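Local coordinates for CRISPR/cas2 protein (Pyrococcus horikoshii OT3, PDB 6K2E) that probably takes part in CRISPR adaptation as a dimeric, nucleic-acid-binding Cas2 protein with a ferredoxin-like fold, at residues F29-Q32 / N33-E37; L74-V77 / G78-S82; H21-L24 / K25-F29. All coordinates share one frame; numbering follows the deposited sequence.

Contact 1 of 3, residues F29-Q32 / N33-E37; sequences FWRQ and NSVFE
Trp-30 and Phe-36 face each other across a tight beta hairpin of the ferredoxin-like fold, in which strand 29-32 turns back as strand 35-41. They form a non-hydrogen-bonded pair, and their rings make an offset stack: the five-membered ring of Trp-30 has its centroid 4.6 Å from that of Phe-36, with the planes only 22° apart. CD1 of Trp-30 lies over one face of the phenyl ring, toward its rim, and CB of Trp-30 touches Phe-36 CE2 at 3.6 Å. His-21 of helix 17-27 meets both rings edge to face, so the stack is part of the seam between helix and hairpin.

Phe-29 and Glu-37 project from the other face of the sheet. Their backbones form a hydrogen-bonded pair, Phe-29 N giving to Glu-37 O at 2.7 Å and Glu-37 N returning a bond to Phe-29 O at 2.9 Å. The side chains run side by side in the same direction, Glu-37 CG lying at the edge of the Phe-29 ring. Nearer the turn the strands slip by one residue: Arg-31 and Gln-32 both face Val-35, a classic beta bulge. Val-35 N is bound to Gln-32 O at 2.7 Å, whereas Val-35 O accepts from Arg-31 N and, weakly, from Gln-32 N.

The Arg-31 chain bends at its second and third torsions and brings the guanidinium under Phe-29 CE1, which lies over its centre, and into a salt bridge with Glu-37. Tyr-5 OH holds Glu-37 OE1, while Tyr-65 of the second subunit shares OE2, tying the salt bridge to the dimer interface. Arg-31 NE reaches Glu-37 OE2 at 2.6 Å, almost in the guanidinium plane, meeting the oxygen on its anti side and 35° out of the carboxylate plane.

Contact 2 of 3, residues L74-V77 / G78-S82; sequences LHVV and GRDKS
Val-76 meets Arg-79 and Asp-80 where strand 73-78 ends and the chain bends back through Gly-78. From CB, which stands 3.9 Å from Asp-80 OD2, the side chain divides in two. CG1, set anti to the backbone N (chi1 -176°), heads for the returning backbone and comes to 3.6 Å from Arg-79 O. CG2, anti to the carbonyl carbon, takes the other direction and rests against the Asp-80 carboxylate, 3.5 Å from OD2 and 4.0 Å from CG. The Val-76 and Asp-80 side chains cross at about a right angle.

Gly-78 makes the bend possible: its phi is positive, at 92°, in a conformation that suits a residue without a side chain. Beyond it, Asp-80 OD1 accepts a hydrogen bond from Ser-82 N at 3.1 Å, forming an Asx turn. The strand also builds the dimer: Leu-74 to Val-77 pair in an antiparallel ladder with a strand of the second subunit, and Val-76 packs on Leu-63 of that subunit. Asp-80 touches Gln-32, and Ser-82 touches Arg-31.

No hydrogen bond joins residues 74-77 to residues 78-82. Between these two segments the contact is van der Waals, methyls against oxygens. The Asx turn shapes 78-82 itself: the carboxylate bonds to the backbone of its own loop, while Val-76 offers it only apolar methyl contact.

Contact 3 of 3, residues H21-L24 / K25-F29; sequences HKLL and KTYLF
Leu-28 N donates to Leu-24 O at 2.9 Å, the last of the backbone bonds by which residues 21-24 hold the C-terminal part of helix 17-27 and the chain leaving it. This is the first helix of a ferredoxin-like fold, packed on the antiparallel sheet. Two residues earlier Thr-26 N reaches Lys-22 O at 3.3 Å, and Lys-25 N shares that same oxygen in a weak bond while making another, also weak, to His-21 O. Lys-22 O is thus shared by the N-H groups three and four residues ahead, the nearer bond being weak.

The side chains spread toward different neighbours. Leu-24 CD2 lies 4.2 Å from Leu-28 CD1; the two side chains cross at a slant, and both reach the sheet. There Leu-24, its CG anti to the carbonyl carbon (chi1 -75°), packs on Val-8 and Tyr-10, and Leu-28 on Val-6 and Leu-40. Leu-23 instead turns to helix 42-55, touching Leu-52 and Ile-55.

Tyr-27 bridges to helix 42-55, its OH hydrogen-bonded to Glu-47 and Arg-51. One margin of its ring lies against the preceding turn: Leu-23 O approaches the ring edge near its plane, 3.4 Å from Tyr-27 CD1, while the adjacent CE1 touches Leu-23 CD1 at 3.8 Å.

Along the chain, contact 3 comes first, contact 1 follows at once and shares Phe-29 with it, and contact 2 lies near the C-terminus. The first two, with centres about 9 Å apart, belong to one compact unit in which helix 17-27 runs into the hairpin at the edge of the four-stranded sheet. Contact 2 is centred about 12 Å from contact 1 and 20 Å from contact 3; it touches the hairpin, where Arg-31 meets Ser-82, but not the helix segment. Contacts 1 and 2 both reach the second subunit, contact 3 does not. The helix packed on the sheet, the edge hairpin and the C-terminal strand paired with the other subunit thus connect the subunit fold with the Cas2 dimer.

Contact 1 of 3, residues F29-Q32 / N33-E37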
# COMPACT_ATOMS: atom_id res chain seq x y z
N PHE A 29 -12.05 4.53 2.14
CA PHE A 29 -12.28 3.65 3.28
C PHE A 29 -10.96 3.44 3.98
O PHE A 29 -9.97 3.03 3.36
CB PHE A 29 -12.91 2.33 2.79
CG PHE A 29 -12.78 1.16 3.75
CD1 PHE A 29 -11.79 0.17 3.55
CD2 PHE A 29 -13.69 1.00 4.81
CE1 PHE A 29 -11.68 -0.93 4.42
CE2 PHE A 29 -13.59 -0.11 5.69
CZ PHE A 29 -12.58 -1.06 5.49
N TRP A 30 -10.92 3.73 5.26
CA TRP A 30 -9.73 3.48 6.06
C TRP A 30 -9.56 1.98 6.29
O TRP A 30 -10.38 1.36 6.98
CB TRP A 30 -9.84 4.23 7.37
CG TRP A 30 -8.63 4.18 8.16
CD1 TRP A 30 -7.37 3.99 7.70
CD2 TRP A 30 -8.54 4.31 9.56
NE1 TRP A 30 -6.48 4.00 8.73
CE2 TRP A 30 -7.18 4.20 9.89
CE3 TRP A 30 -9.48 4.52 10.58
CZ2 TRP A 30 -6.74 4.29 11.20
CZ3 TRP A 30 -9.03 4.61 11.89
CH2 TRP A 30 -7.67 4.50 12.18
N ARG A 31 -8.52 1.40 5.70
CA ARG A 31 -8.23 -0.01 5.90
C ARG A 31 -7.51 -0.24 7.22
O ARG A 31 -8.06 -0.85 8.15
CB ARG A 31 -7.38 -0.54 4.72
CG ARG A 31 -6.74 -1.91 4.89
CD ARG A 31 -7.78 -2.98 5.08
NE ARG A 31 -8.48 -3.28 3.84
CZ ARG A 31 -9.51 -4.10 3.76
NH1 ARG A 31 -9.97 -4.70 4.86
NH2 ARG A 31 -10.08 -4.33 2.59
N GLN A 32 -6.30 0.28 7.32
CA GLN A 32 -5.47 0.18 8.49
C GLN A 32 -4.45 1.31 8.36
O GLN A 32 -4.44 2.00 7.36
CB GLN A 32 -4.82 -1.21 8.54
CG GLN A 32 -4.64 -1.76 9.88
CD GLN A 32 -4.35 -3.22 9.86
OE1 GLN A 32 -3.28 -3.65 10.28
NE2 GLN A 32 -5.30 -4.02 9.35
N ASN A 33 -3.43 1.24 9.22
CA ASN A 33 -2.66 2.35 9.78
C ASN A 33 -2.52 3.58 8.89
O ASN A 33 -2.96 4.69 9.23
CB ASN A 33 -1.26 1.81 10.11
CG ASN A 33 -1.29 0.43 10.76
OD1 ASN A 33 -1.26 -0.59 10.07
ND2 ASN A 33 -1.37 0.39 12.09
N SER A 34 -1.99 3.38 7.70
CA SER A 34 -1.80 4.50 6.80
C SER A 34 -2.21 4.11 5.38
O SER A 34 -1.76 4.72 4.40
CB SER A 34 -0.36 5.00 6.91
OG SER A 34 0.11 5.51 5.69
N VAL A 35 -3.10 3.12 5.27
CA VAL A 35 -3.58 2.57 4.01
C VAL A 35 -5.07 2.89 3.89
O VAL A 35 -5.85 2.62 4.81
CB VAL A 35 -3.33 1.06 3.92
CG1 VAL A 35 -3.95 0.51 2.62
CG2 VAL A 35 -1.83 0.78 3.97
N PHE A 36 -5.44 3.54 2.79
CA PHE A 36 -6.83 3.81 2.44
C PHE A 36 -7.16 3.18 1.09
O PHE A 36 -6.31 3.10 0.20
CB PHE A 36 -7.09 5.31 2.35
CG PHE A 36 -7.21 5.99 3.68
CD1 PHE A 36 -6.07 6.35 4.40
CD2 PHE A 36 -8.46 6.30 4.20
CE1 PHE A 36 -6.20 6.99 5.63
CE2 PHE A 36 -8.58 6.93 5.42
CZ PHE A 36 -7.47 7.27 6.13
N GLU A 37 -8.42 2.78 0.91
CA GLU A 37 -8.79 2.22 -0.38
C GLU A 37 -10.26 2.50 -0.67
O GLU A 37 -11.02 2.89 0.21
CB GLU A 37 -8.49 0.72 -0.46
CG GLU A 37 -9.04 -0.09 0.69
CD GLU A 37 -8.65 -1.55 0.62
OE1 GLU A 37 -8.92 -2.20 -0.42
OE2 GLU A 37 -8.10 -2.07 1.61

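Contact 2 of 3, residues L74-V77 / G78-S82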
# COMPACT_ATOMS: atom_id res chain seq x y z
N LEU A 74 -6.90 -9.56 -0.43
CA LEU A 74 -5.99 -9.01 0.56
C LEU A 74 -5.83 -10.04 1.68
O LEU A 74 -6.82 -10.49 2.26
CB LEU A 74 -6.48 -7.68 1.15
CG LEU A 74 -5.86 -7.22 2.49
CD1 LEU A 74 -4.40 -6.73 2.36
CD2 LEU A 74 -6.71 -6.16 3.16
N HIS A 75 -4.59 -10.40 1.96
CA HIS A 75 -4.27 -11.21 3.12
C HIS A 75 -3.44 -10.38 4.09
O HIS A 75 -2.49 -9.71 3.68
CB HIS A 75 -3.51 -12.48 2.71
CG HIS A 75 -3.12 -13.34 3.88
ND1 HIS A 75 -4.05 -13.98 4.67
CD2 HIS A 75 -1.91 -13.65 4.39
CE1 HIS A 75 -3.43 -14.66 5.61
NE2 HIS A 75 -2.12 -14.48 5.46
N VAL A 76 -3.79 -10.45 5.37
CA VAL A 76 -3.13 -9.70 6.42
C VAL A 76 -2.33 -10.68 7.26
O VAL A 76 -2.87 -11.71 7.71
CB VAL A 76 -4.13 -8.94 7.32
CG1 VAL A 76 -3.39 -8.07 8.35
CG2 VAL A 76 -5.12 -8.11 6.51
N VAL A 77 -1.05 -10.39 7.45
CA VAL A 77 -0.20 -11.08 8.42
C VAL A 77 -0.10 -10.21 9.66
O VAL A 77 0.12 -8.99 9.56
CB VAL A 77 1.19 -11.38 7.83
CG1 VAL A 77 2.02 -12.18 8.82
CG2 VAL A 77 1.03 -12.14 6.54
N GLY A 78 -0.30 -10.80 10.83
CA GLY A 78 -0.25 -10.05 12.06
C GLY A 78 -1.60 -9.52 12.48
O GLY A 78 -2.61 -10.19 12.26
N ARG A 79 -1.63 -8.31 13.05
CA ARG A 79 -2.86 -7.75 13.58
C ARG A 79 -3.76 -7.25 12.46
O ARG A 79 -3.34 -6.45 11.62
CB ARG A 79 -2.54 -6.61 14.57
CG ARG A 79 -3.76 -5.81 15.02
CD ARG A 79 -4.45 -6.35 16.31
NE ARG A 79 -5.18 -5.28 17.01
CZ ARG A 79 -6.51 -5.17 17.13
NH1 ARG A 79 -7.35 -6.06 16.59
NH2 ARG A 79 -7.01 -4.13 17.79
N ASP A 80 -5.00 -7.72 12.45
CA ASP A 80 -6.05 -7.21 11.57
C ASP A 80 -6.97 -6.32 12.39
O ASP A 80 -7.79 -6.82 13.16
CB ASP A 80 -6.84 -8.35 10.95
CG ASP A 80 -7.52 -7.95 9.65
OD1 ASP A 80 -7.87 -6.77 9.49
OD2 ASP A 80 -7.70 -8.84 8.79
N LYS A 81 -6.84 -5.00 12.22
CA LYS A 81 -7.68 -4.02 12.88
C LYS A 81 -9.09 -3.94 12.29
O LYS A 81 -9.96 -3.30 12.88
CB LYS A 81 -6.98 -2.66 12.90
CG LYS A 81 -5.87 -2.60 13.95
CD LYS A 81 -4.56 -1.99 13.45
CE LYS A 81 -3.46 -1.95 14.49
NZ LYS A 81 -2.87 -0.58 14.68
N SER A 82 -9.32 -4.52 11.12
CA SER A 82 -10.62 -4.45 10.46
C SER A 82 -11.58 -5.47 11.10
O SER A 82 -11.22 -6.63 11.27
CB SER A 82 -10.48 -4.74 8.97
OG SER A 82 -10.05 -3.57 8.26

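Contact 3 of 3, residues H21-L24 / K25-F29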
# COMPACT_ATOMS: atom_id res chain seq x y z
N HIS A 21 -4.71 12.24 6.92
CA HIS A 21 -5.66 11.19 7.29
C HIS A 21 -7.11 11.65 7.20
O HIS A 21 -7.97 10.90 6.71
CB HIS A 21 -5.34 10.68 8.70
CG HIS A 21 -6.19 9.52 9.14
ND1 HIS A 21 -7.38 9.68 9.83
CD2 HIS A 21 -6.00 8.18 9.01
CE1 HIS A 21 -7.90 8.49 10.09
NE2 HIS A 21 -7.09 7.56 9.60
N LYS A 22 -7.40 12.89 7.63
CA LYS A 22 -8.78 13.39 7.57
C LYS A 22 -9.22 13.61 6.13
O LYS A 22 -10.36 13.28 5.77
CB LYS A 22 -8.90 14.70 8.37
CG LYS A 22 -9.01 14.52 9.88
CD LYS A 22 -9.44 15.80 10.58
CE LYS A 22 -9.51 15.61 12.11
NZ LYS A 22 -10.11 14.30 12.51
N LEU A 23 -8.30 14.08 5.29
CA LEU A 23 -8.57 14.28 3.88
C LEU A 23 -8.84 12.95 3.17
O LEU A 23 -9.83 12.85 2.41
CB LEU A 23 -7.40 15.01 3.24
CG LEU A 23 -7.44 15.16 1.73
CD1 LEU A 23 -8.65 15.97 1.30
CD2 LEU A 23 -6.13 15.75 1.18
N LEU A 24 -8.03 11.92 3.47
CA LEU A 24 -8.27 10.61 2.86
C LEU A 24 -9.53 9.93 3.38
O LEU A 24 -10.07 9.07 2.68
CB LEU A 24 -7.07 9.71 3.09
CG LEU A 24 -5.83 10.00 2.23
CD1 LEU A 24 -4.57 9.30 2.77
CD2 LEU A 24 -6.10 9.62 0.79
N LYS A 25 -10.02 10.29 4.58
CA LYS A 25 -11.24 9.66 5.10
C LYS A 25 -12.50 10.26 4.47
O LYS A 25 -13.54 9.59 4.43
CB LYS A 25 -11.29 9.75 6.63
CG LYS A 25 -12.46 8.96 7.34
CD LYS A 25 -12.02 7.73 8.20
CE LYS A 25 -13.16 6.67 8.39
NZ LYS A 25 -13.21 5.52 7.39
N THR A 26 -12.43 11.48 3.95
CA THR A 26 -13.53 12.03 3.16
C THR A 26 -13.78 11.22 1.89
O THR A 26 -14.94 11.02 1.51
CB THR A 26 -13.32 13.53 2.87
OG1 THR A 26 -12.06 13.76 2.25
CG2 THR A 26 -13.35 14.27 4.17
N TYR A 27 -12.72 10.76 1.19
CA TYR A 27 -12.93 10.08 -0.09
C TYR A 27 -12.92 8.57 0.03
O TYR A 27 -13.57 7.92 -0.80
CB TYR A 27 -11.86 10.47 -1.11
CG TYR A 27 -11.82 11.92 -1.50
CD1 TYR A 27 -11.17 12.84 -0.69
CD2 TYR A 27 -12.43 12.37 -2.68
CE1 TYR A 27 -11.12 14.17 -1.03
CE2 TYR A 27 -12.38 13.72 -3.02
CZ TYR A 27 -11.72 14.61 -2.18
OH TYR A 27 -11.63 15.95 -2.45
N LEU A 28 -12.19 7.99 0.98
CA LEU A 28 -11.85 6.57 0.89
C LEU A 28 -12.13 5.85 2.20
O LEU A 28 -12.34 6.47 3.25
CB LEU A 28 -10.38 6.38 0.48
CG LEU A 28 -10.05 6.82 -0.95
CD1 LEU A 28 -8.56 6.90 -1.23
CD2 LEU A 28 -10.74 5.90 -1.92
N PHE A 29 -12.05 4.53 2.14
CA PHE A 29 -12.28 3.65 3.28
C PHE A 29 -10.96 3.44 3.98
O PHE A 29 -9.97 3.03 3.36
CB PHE A 29 -12.91 2.33 2.79
CG PHE A 29 -12.78 1.16 3.75
CD1 PHE A 29 -11.79 0.17 3.55
CD2 PHE A 29 -13.69 1.00 4.81
CE1 PHE A 29 -11.68 -0.93 4.42
CE2 PHE A 29 -13.59 -0.11 5.69
CZ PHE A 29 -12.58 -1.06 5.49